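Local coordinates for serine--tRNA ligase (Pyrococcus horikoshii, PDB 2DQ0), which joins serine to tRNA(Ser) at the expense of ATP and probably also charges tRNA(Sec) with serine, at residues P363-F368 and I417-Q422; K131-K136 and L155-K160. One frame throughout, in Å; residues are numbered along the deposited sequence.

Interaction 1 of 2, residues P363-F368 and I417-Q422; sequences PGQGKF and ILENHQ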
ATOM      1  N   PRO A 363      27.777   7.833  -9.623  1.00 44.64           N
ATOM      2  CA  PRO A 363      28.648   7.872 -10.799  1.00 44.08           C
ATOM      3  C   PRO A 363      27.990   8.329 -12.108  1.00 48.59           C
ATOM      4  O   PRO A 363      28.526   9.186 -12.800  1.00 56.63           O
ATOM      5  CB  PRO A 363      29.186   6.447 -10.864  1.00 42.70           C
ATOM      6  CG  PRO A 363      29.278   6.073  -9.394  1.00 46.61           C
ATOM      7  CD  PRO A 363      27.987   6.604  -8.835  1.00 40.05           C
ATOM      8  N   GLY A 364      26.837   7.755 -12.440  1.00 53.33           N
ATOM      9  CA  GLY A 364      26.144   8.116 -13.667  1.00 47.23           C
ATOM     10  C   GLY A 364      25.624   9.541 -13.708  1.00 47.19           C
ATOM     11  O   GLY A 364      25.775  10.239 -14.700  1.00 50.30           O
ATOM     12  N   GLN A 365      24.994   9.979 -12.633  1.00 46.44           N
ATOM     13  CA  GLN A 365      24.467  11.329 -12.563  1.00 45.26           C
ATOM     14  C   GLN A 365      25.582  12.358 -12.404  1.00 49.62           C
ATOM     15  O   GLN A 365      25.403  13.536 -12.716  1.00 48.16           O
ATOM     16  CB  GLN A 365      23.541  11.467 -11.365  1.00 45.24           C
ATOM     17  CG  GLN A 365      22.140  10.916 -11.555  1.00 56.83           C
ATOM     18  CD  GLN A 365      21.283  11.187 -10.338  1.00 53.84           C
ATOM     19  OE1 GLN A 365      21.328  12.277  -9.769  1.00 47.36           O
ATOM     20  NE2 GLN A 365      20.508  10.202  -9.929  1.00 59.22           N
ATOM     21  N   GLY A 366      26.728  11.915 -11.898  1.00 45.86           N
ATOM     22  CA  GLY A 366      27.808  12.841 -11.671  1.00 37.13           C
ATOM     23  C   GLY A 366      27.481  13.720 -10.476  1.00 41.81           C
ATOM     24  O   GLY A 366      27.873  14.876 -10.442  1.00 49.51           O
ATOM     25  N   LYS A 367      26.748  13.200  -9.497  1.00 42.39           N
ATOM     26  CA  LYS A 367      26.427  13.995  -8.304  1.00 52.53           C
ATOM     27  C   LYS A 367      26.062  13.217  -7.021  1.00 48.32           C
ATOM     28  O   LYS A 367      25.850  12.010  -7.043  1.00 49.06           O
ATOM     29  CB  LYS A 367      25.317  15.009  -8.632  1.00 44.71           C
ATOM     30  CG  LYS A 367      24.146  14.446  -9.355  1.00 54.22           C
ATOM     31  CD  LYS A 367      23.157  15.534  -9.754  1.00 52.04           C
ATOM     32  CE  LYS A 367      23.666  16.426 -10.881  1.00 59.97           C
ATOM     33  NZ  LYS A 367      22.554  17.277 -11.439  1.00 54.33           N
ATOM     34  N   PHE A 368      26.042  13.915  -5.893  1.00 47.58           N
ATOM     35  CA  PHE A 368      25.652  13.288  -4.637  1.00 49.05           C
ATOM     36  C   PHE A 368      24.125  13.410  -4.519  1.00 48.33           C
ATOM     37  O   PHE A 368      23.568  14.484  -4.714  1.00 42.97           O
ATOM     38  CB  PHE A 368      26.304  13.986  -3.447  1.00 44.86           C
ATOM     39  CG  PHE A 368      27.779  13.747  -3.324  1.00 49.76           C
ATOM     40  CD1 PHE A 368      28.693  14.591  -3.956  1.00 52.52           C
ATOM     41  CD2 PHE A 368      28.261  12.697  -2.537  1.00 44.75           C
ATOM     42  CE1 PHE A 368      30.069  14.392  -3.802  1.00 52.59           C
ATOM     43  CE2 PHE A 368      29.632  12.484  -2.375  1.00 46.25           C
ATOM     44  CZ  PHE A 368      30.540  13.330  -3.007  1.00 58.14           C
ATOM     45  N   ILE A 417      23.450   1.352  -5.948  1.00 43.67           N
ATOM     46  CA  ILE A 417      24.190   0.129  -6.228  1.00 42.42           C
ATOM     47  C   ILE A 417      24.426  -0.060  -7.712  1.00 45.45           C
ATOM     48  O   ILE A 417      25.519  -0.450  -8.115  1.00 52.29           O
ATOM     49  CB  ILE A 417      23.482  -1.117  -5.626  1.00 46.50           C
ATOM     50  CG1 ILE A 417      23.586  -1.055  -4.098  1.00 45.04           C
ATOM     51  CG2 ILE A 417      24.089  -2.421  -6.176  1.00 25.70           C
ATOM     52  CD1 ILE A 417      22.901  -2.184  -3.385  1.00 43.19           C
ATOM     53  N   LEU A 418      23.422   0.236  -8.531  1.00 44.56           N
ATOM     54  CA  LEU A 418      23.577   0.074  -9.980  1.00 45.58           C
ATOM     55  C   LEU A 418      24.607   1.060 -10.532  1.00 47.42           C
ATOM     56  O   LEU A 418      25.471   0.698 -11.330  1.00 44.25           O
ATOM     57  CB  LEU A 418      22.241   0.283 -10.713  1.00 36.75           C
ATOM     58  CG  LEU A 418      21.111  -0.733 -10.507  1.00 43.79           C
ATOM     59  CD1 LEU A 418      19.866  -0.346 -11.301  1.00 26.86           C
ATOM     60  CD2 LEU A 418      21.610  -2.090 -10.956  1.00 35.65           C
ATOM     61  N   GLU A 419      24.519   2.310 -10.103  1.00 41.73           N
ATOM     62  CA  GLU A 419      25.438   3.294 -10.613  1.00 45.95           C
ATOM     63  C   GLU A 419      26.847   3.179 -10.061  1.00 45.48           C
ATOM     64  O   GLU A 419      27.795   3.438 -10.775  1.00 46.80           O
ATOM     65  CB  GLU A 419      24.864   4.713 -10.426  1.00 43.80           C
ATOM     66  CG  GLU A 419      23.799   5.044 -11.492  1.00 37.41           C
ATOM     67  CD  GLU A 419      23.310   6.504 -11.515  1.00 48.20           C
ATOM     68  OE1 GLU A 419      24.060   7.424 -11.095  1.00 42.87           O
ATOM     69  OE2 GLU A 419      22.168   6.733 -11.999  1.00 53.58           O
ATOM     70  N   ASN A 420      26.993   2.734  -8.822  1.00 48.28           N
ATOM     71  CA  ASN A 420      28.318   2.626  -8.219  1.00 39.73           C
ATOM     72  C   ASN A 420      29.063   1.321  -8.455  1.00 48.62           C
ATOM     73  O   ASN A 420      30.289   1.279  -8.311  1.00 53.99           O
ATOM     74  CB  ASN A 420      28.224   2.873  -6.718  1.00 34.59           C
ATOM     75  CG  ASN A 420      28.172   4.344  -6.380  1.00 41.44           C
ATOM     76  OD1 ASN A 420      29.137   5.073  -6.600  1.00 51.68           O
ATOM     77  ND2 ASN A 420      27.040   4.795  -5.849  1.00 39.22           N
ATOM     78  N   HIS A 421      28.350   0.256  -8.817  1.00 42.43           N
ATOM     79  CA  HIS A 421      29.009  -1.023  -9.033  1.00 39.86           C
ATOM     80  C   HIS A 421      28.882  -1.543 -10.466  1.00 44.64           C
ATOM     81  O   HIS A 421      29.021  -2.757 -10.707  1.00 41.08           O
ATOM     82  CB  HIS A 421      28.478  -2.085  -8.058  1.00 36.25           C
ATOM     83  CG  HIS A 421      28.683  -1.752  -6.611  1.00 47.47           C
ATOM     84  ND1 HIS A 421      29.927  -1.688  -6.028  1.00 52.02           N
ATOM     85  CD2 HIS A 421      27.796  -1.506  -5.618  1.00 58.16           C
ATOM     86  CE1 HIS A 421      29.802  -1.425  -4.740  1.00 49.84           C
ATOM     87  NE2 HIS A 421      28.518  -1.310  -4.465  1.00 56.68           N
ATOM     88  N   GLN A 422      28.619  -0.637 -11.408  1.00 33.96           N
ATOM     89  CA  GLN A 422      28.503  -1.024 -12.814  1.00 39.82           C
ATOM     90  C   GLN A 422      29.888  -1.151 -13.451  1.00 46.33           C
ATOM     91  O   GLN A 422      30.849  -0.553 -12.991  1.00 43.70           O
ATOM     92  CB  GLN A 422      27.739   0.028 -13.601  1.00 37.26           C
ATOM     93  CG  GLN A 422      28.470   1.354 -13.667  1.00 33.79           C
ATOM     94  CD  GLN A 422      27.701   2.373 -14.465  1.00 46.83           C
ATOM     95  OE1 GLN A 422      27.475   2.191 -15.661  1.00 51.49           O
ATOM     96  NE2 GLN A 422      27.281   3.455 -13.806  1.00 39.44           N
TER
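Glu419 in the last turn of helix 410-420 sends its carboxylate to the backbone nitrogens of Gly364 and Gln365, in the turn linking strands 354-362 and 367-376. Gln365 N donates to Glu419 OE1 at 3.1 Å; the approach comes from above the carboxylate plane, 40° out of it. Gly364 N lies 3.1 Å from the same Glu419 OE1. Beyond CG, which sits beside its own backbone N (chi1 -78°), the Glu419 chain runs extended, carrying the acid from helix to turn. The second oxygen, OE2, accepts from His162 N. Gln365 turns its own OE1 to Arg369 instead.

The packing is made by the Pro363 ring. Its CB lies 3.3 Å from Glu419 O, and its CD is 4.0 Å from Glu419 CB. The Asn420 side chain crosses that of Pro363 at about a right angle, its OD1 against CG and CD, while ND2 serves Trp361 O and Ala416 O. At the helix end Gln422 NE2 closes back on Glu419 O at 3.1 Å, an almost straight bond. Gly366 and Lys367 both face Met362, a G1 beta bulge where the turn rejoins the strand.

The helix is that of class-II motif 3, so the contact ties its C-terminal end to the hairpin of the catalytic core. A buried carboxylate gripped on each oxygen by a backbone N-H is probably stabilised in its charged form and held in its rotation.

Interaction 2 of 2, residues K131-K136 and L155-K160; sequences KARVWK and LEWKPK
A beta-alpha-beta crossover brings these segments together: strands 132-135 and 152-155 pair in parallel, and helix 139-146 connects them. Trp135 and Leu155 form the bridge where the pair ends, their side chains on one face, while Ala132 and Val134 meet Phe142 of that helix on the other. Leu155 N donates to Val134 O at 2.6 Å.

After the bridge the chain bends round Trp135. Lys158, extended throughout with CG anti to the backbone N (chi1 -169°), runs over one face of the indole. Its CG is 3.7 Å from the centroid of the Trp135 five-membered ring, a CH-pi contact over the face. Farther along, NZ stands 4.5 Å from the centroid of the six-membered ring, an off-centre cation-pi pair, 35° from the ring normal. Pro159 CD packs at 3.6 Å against Trp135 CB, and Glu156 O lies at the ring edge. With an alanine here, the Lys158 chain would probably lose the aromatic surface it lies on and be free to swing, its ammonium without its aromatic partner.

Arg133 packs against Leu155. Leu155 CD1 touches Arg133 CB, and Leu155 CD2 is 3.7 Å from Arg133 NE. The arginine chain bends at chi3 (59°) toward the end of helix 410-420, where NH1 and NH2 donate to Asn420 O and Gln422 O, fixing the guanidinium on two carbonyls. NH2 also lies 3.5 Å from Trp157 CZ2, the two planes well inclined to each other.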
ATOM      1  N   LYS A 131      35.613   5.685  -1.952  1.00 56.70           N
ATOM      2  CA  LYS A 131      36.377   6.062  -3.146  1.00 56.81           C
ATOM      3  C   LYS A 131      35.464   6.127  -4.363  1.00 54.10           C
ATOM      4  O   LYS A 131      35.151   5.113  -4.994  1.00 50.95           O
ATOM      5  CB  LYS A 131      37.496   5.058  -3.407  1.00 49.92           C
ATOM      6  CG  LYS A 131      38.280   5.310  -4.684  1.00 65.40           C
ATOM      7  CD  LYS A 131      39.470   4.364  -4.756  1.00 72.97           C
ATOM      8  CE  LYS A 131      40.357   4.619  -5.963  1.00 81.11           C
ATOM      9  NZ  LYS A 131      41.471   3.618  -6.044  1.00 85.27           N
ATOM     10  N   ALA A 132      35.057   7.348  -4.680  1.00 49.53           N
ATOM     11  CA  ALA A 132      34.165   7.614  -5.790  1.00 48.96           C
ATOM     12  C   ALA A 132      34.767   7.358  -7.150  1.00 52.04           C
ATOM     13  O   ALA A 132      35.935   7.642  -7.405  1.00 55.00           O
ATOM     14  CB  ALA A 132      33.674   9.056  -5.721  1.00 48.98           C
ATOM     15  N   ARG A 133      33.942   6.813  -8.030  1.00 55.73           N
ATOM     16  CA  ARG A 133      34.359   6.561  -9.388  1.00 50.57           C
ATOM     17  C   ARG A 133      33.719   7.695 -10.183  1.00 50.10           C
ATOM     18  O   ARG A 133      32.513   7.732 -10.365  1.00 57.59           O
ATOM     19  CB  ARG A 133      33.864   5.195  -9.829  1.00 42.26           C
ATOM     20  CG  ARG A 133      34.389   4.077  -8.912  1.00 49.78           C
ATOM     21  CD  ARG A 133      33.731   2.713  -9.179  1.00 43.29           C
ATOM     22  NE  ARG A 133      33.930   2.241 -10.543  1.00 38.34           N
ATOM     23  CZ  ARG A 133      33.074   1.445 -11.179  1.00 52.38           C
ATOM     24  NH1 ARG A 133      31.965   1.037 -10.570  1.00 45.52           N
ATOM     25  NH2 ARG A 133      33.314   1.065 -12.432  1.00 39.01           N
ATOM     26  N   VAL A 134      34.552   8.635 -10.617  1.00 50.23           N
ATOM     27  CA  VAL A 134      34.126   9.809 -11.366  1.00 44.39           C
ATOM     28  C   VAL A 134      34.481   9.795 -12.852  1.00 47.48           C
ATOM     29  O   VAL A 134      35.597   9.455 -13.246  1.00 51.06           O
ATOM     30  CB  VAL A 134      34.759  11.100 -10.763  1.00 46.24           C
ATOM     31  CG1 VAL A 134      34.179  12.350 -11.444  1.00 38.55           C
ATOM     32  CG2 VAL A 134      34.549  11.136  -9.239  1.00 41.51           C
ATOM     33  N   TRP A 135      33.517  10.184 -13.673  1.00 50.04           N
ATOM     34  CA  TRP A 135      33.723  10.294 -15.115  1.00 49.79           C
ATOM     35  C   TRP A 135      34.579  11.535 -15.360  1.00 52.98           C
ATOM     36  O   TRP A 135      34.388  12.558 -14.689  1.00 46.84           O
ATOM     37  CB  TRP A 135      32.400  10.505 -15.813  1.00 44.20           C
ATOM     38  CG  TRP A 135      32.517  10.726 -17.283  1.00 50.78           C
ATOM     39  CD1 TRP A 135      33.232   9.966 -18.182  1.00 43.52           C
ATOM     40  CD2 TRP A 135      31.769  11.666 -18.057  1.00 40.94           C
ATOM     41  NE1 TRP A 135      32.953  10.373 -19.469  1.00 42.19           N
ATOM     42  CE2 TRP A 135      32.059  11.413 -19.423  1.00 48.76           C
ATOM     43  CE3 TRP A 135      30.870  12.694 -17.732  1.00 48.95           C
ATOM     44  CZ2 TRP A 135      31.473  12.161 -20.474  1.00 52.52           C
ATOM     45  CZ3 TRP A 135      30.280  13.443 -18.781  1.00 51.41           C
ATOM     46  CH2 TRP A 135      30.590  13.164 -20.134  1.00 47.34           C
ATOM     47  N   LYS A 136      35.499  11.459 -16.321  1.00 55.63           N
ATOM     48  CA  LYS A 136      36.359  12.605 -16.622  1.00 55.49           C
ATOM     49  C   LYS A 136      35.528  13.889 -16.765  1.00 51.90           C
ATOM     50  O   LYS A 136      35.972  14.947 -16.332  1.00 48.85           O
ATOM     51  CB  LYS A 136      37.183  12.358 -17.900  1.00 51.97           C
ATOM     52  CG  LYS A 136      38.127  13.513 -18.274  1.00 49.02           C
ATOM     53  CD  LYS A 136      38.902  13.185 -19.537  1.00 45.77           C
ATOM     54  CE  LYS A 136      39.734  14.362 -20.005  1.00 59.68           C
ATOM     55  NZ  LYS A 136      40.210  14.212 -21.421  1.00 63.33           N
ATOM     56  N   LEU A 155      37.275   7.608 -14.119  1.00 66.54           N
ATOM     57  CA  LEU A 155      36.839   6.550 -15.008  1.00 65.90           C
ATOM     58  C   LEU A 155      37.054   6.937 -16.445  1.00 73.30           C
ATOM     59  O   LEU A 155      36.803   8.096 -16.848  1.00 65.59           O
ATOM     60  CB  LEU A 155      35.360   6.248 -14.819  1.00 64.30           C
ATOM     61  CG  LEU A 155      34.865   5.666 -13.501  1.00 71.09           C
ATOM     62  CD1 LEU A 155      33.335   5.807 -13.455  1.00 66.65           C
ATOM     63  CD2 LEU A 155      35.304   4.218 -13.362  1.00 56.15           C
ATOM     64  N   GLU A 156      37.502   5.940 -17.208  1.00 72.12           N
ATOM     65  CA  GLU A 156      37.752   6.075 -18.634  1.00 78.78           C
ATOM     66  C   GLU A 156      36.425   6.336 -19.352  1.00 77.90           C
ATOM     67  O   GLU A 156      36.117   7.466 -19.783  1.00 73.88           O
ATOM     68  CB  GLU A 156      38.349   4.776 -19.194  1.00 81.96           C
ATOM     69  CG  GLU A 156      39.674   4.318 -18.593  1.00 94.12           C
ATOM     70  CD  GLU A 156      39.513   3.298 -17.472  1.00102.05           C
ATOM     71  OE1 GLU A 156      40.471   2.523 -17.240  1.00101.19           O
ATOM     72  OE2 GLU A 156      38.440   3.275 -16.821  1.00102.44           O
ATOM     73  N   TRP A 157      35.662   5.252 -19.471  1.00 72.22           N
ATOM     74  CA  TRP A 157      34.360   5.231 -20.119  1.00 63.09           C
ATOM     75  C   TRP A 157      33.331   6.036 -19.348  1.00 57.78           C
ATOM     76  O   TRP A 157      33.524   6.364 -18.175  1.00 52.79           O
ATOM     77  CB  TRP A 157      33.895   3.785 -20.237  1.00 67.36           C
ATOM     78  CG  TRP A 157      34.088   3.011 -18.968  1.00 71.10           C
ATOM     79  CD1 TRP A 157      35.272   2.599 -18.430  1.00 74.27           C
ATOM     80  CD2 TRP A 157      33.070   2.579 -18.068  1.00 72.63           C
ATOM     81  NE1 TRP A 157      35.057   1.934 -17.246  1.00 72.38           N
ATOM     82  CE2 TRP A 157      33.711   1.907 -17.000  1.00 74.07           C
ATOM     83  CE3 TRP A 157      31.678   2.695 -18.056  1.00 71.62           C
ATOM     84  CZ2 TRP A 157      33.007   1.353 -15.936  1.00 76.04           C
ATOM     85  CZ3 TRP A 157      30.978   2.147 -17.002  1.00 82.59           C
ATOM     86  CH2 TRP A 157      31.646   1.481 -15.951  1.00 83.83           C
ATOM     87  N   LYS A 158      32.226   6.357 -20.004  1.00 54.00           N
ATOM     88  CA  LYS A 158      31.188   7.118 -19.322  1.00 55.59           C
ATOM     89  C   LYS A 158      30.210   6.196 -18.573  1.00 50.89           C
ATOM     90  O   LYS A 158      29.565   5.342 -19.165  1.00 45.04           O
ATOM     91  CB  LYS A 158      30.430   7.999 -20.315  1.00 48.10           C
ATOM     92  CG  LYS A 158      29.546   8.985 -19.611  1.00 44.53           C
ATOM     93  CD  LYS A 158      28.828   9.895 -20.567  1.00 44.73           C
ATOM     94  CE  LYS A 158      27.905  10.821 -19.777  1.00 50.71           C
ATOM     95  NZ  LYS A 158      27.040  11.677 -20.633  1.00 55.66           N
ATOM     96  N   PRO A 159      30.117   6.347 -17.247  1.00 52.72           N
ATOM     97  CA  PRO A 159      29.205   5.507 -16.456  1.00 49.18           C
ATOM     98  C   PRO A 159      27.738   5.811 -16.788  1.00 49.77           C
ATOM     99  O   PRO A 159      27.362   6.970 -16.972  1.00 47.11           O
ATOM    100  CB  PRO A 159      29.573   5.862 -15.019  1.00 48.35           C
ATOM    101  CG  PRO A 159      30.027   7.304 -15.132  1.00 50.77           C
ATOM    102  CD  PRO A 159      30.872   7.278 -16.387  1.00 50.38           C
ATOM    103  N   LYS A 160      26.917   4.764 -16.864  1.00 46.53           N
ATOM    104  CA  LYS A 160      25.506   4.912 -17.205  1.00 45.54           C
ATOM    105  C   LYS A 160      24.569   5.307 -16.052  1.00 43.23           C
ATOM    106  O   LYS A 160      24.887   5.153 -14.865  1.00 36.54           O
ATOM    107  CB  LYS A 160      24.999   3.615 -17.855  1.00 43.04           C
ATOM    108  CG  LYS A 160      25.820   3.157 -19.063  1.00 47.47           C
ATOM    109  CD  LYS A 160      25.137   2.032 -19.863  1.00 42.87           C
ATOM    110  CE  LYS A 160      25.981   1.555 -21.059  1.00 45.72           C
ATOM    111  NZ  LYS A 160      27.172   0.671 -20.702  1.00 41.77           N
TER

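In the fold
Interactions 1 and 2 are neighbours, with centres about 8 Å apart at the same end of the catalytic core. Interaction 1 is the buried one, joining a hairpin of the large mixed sheet to the end of helix 410-420 through a carboxylate bonded to a backbone N-H, and a proline. Interaction 2 is only partly buried: it combines a backbone bridge and an arginine with an indole under a lysine chain, with exposed lysines at the margin. Both reach the end of helix 410-420, interaction 2 lying farther from the chain centre, about 34 Å against about 27 Å between centres. There Gln422 OE1 probably accepts from Lys160 N, and Pro159 packs against both Pro363 O and Gln422, joining the two contacts.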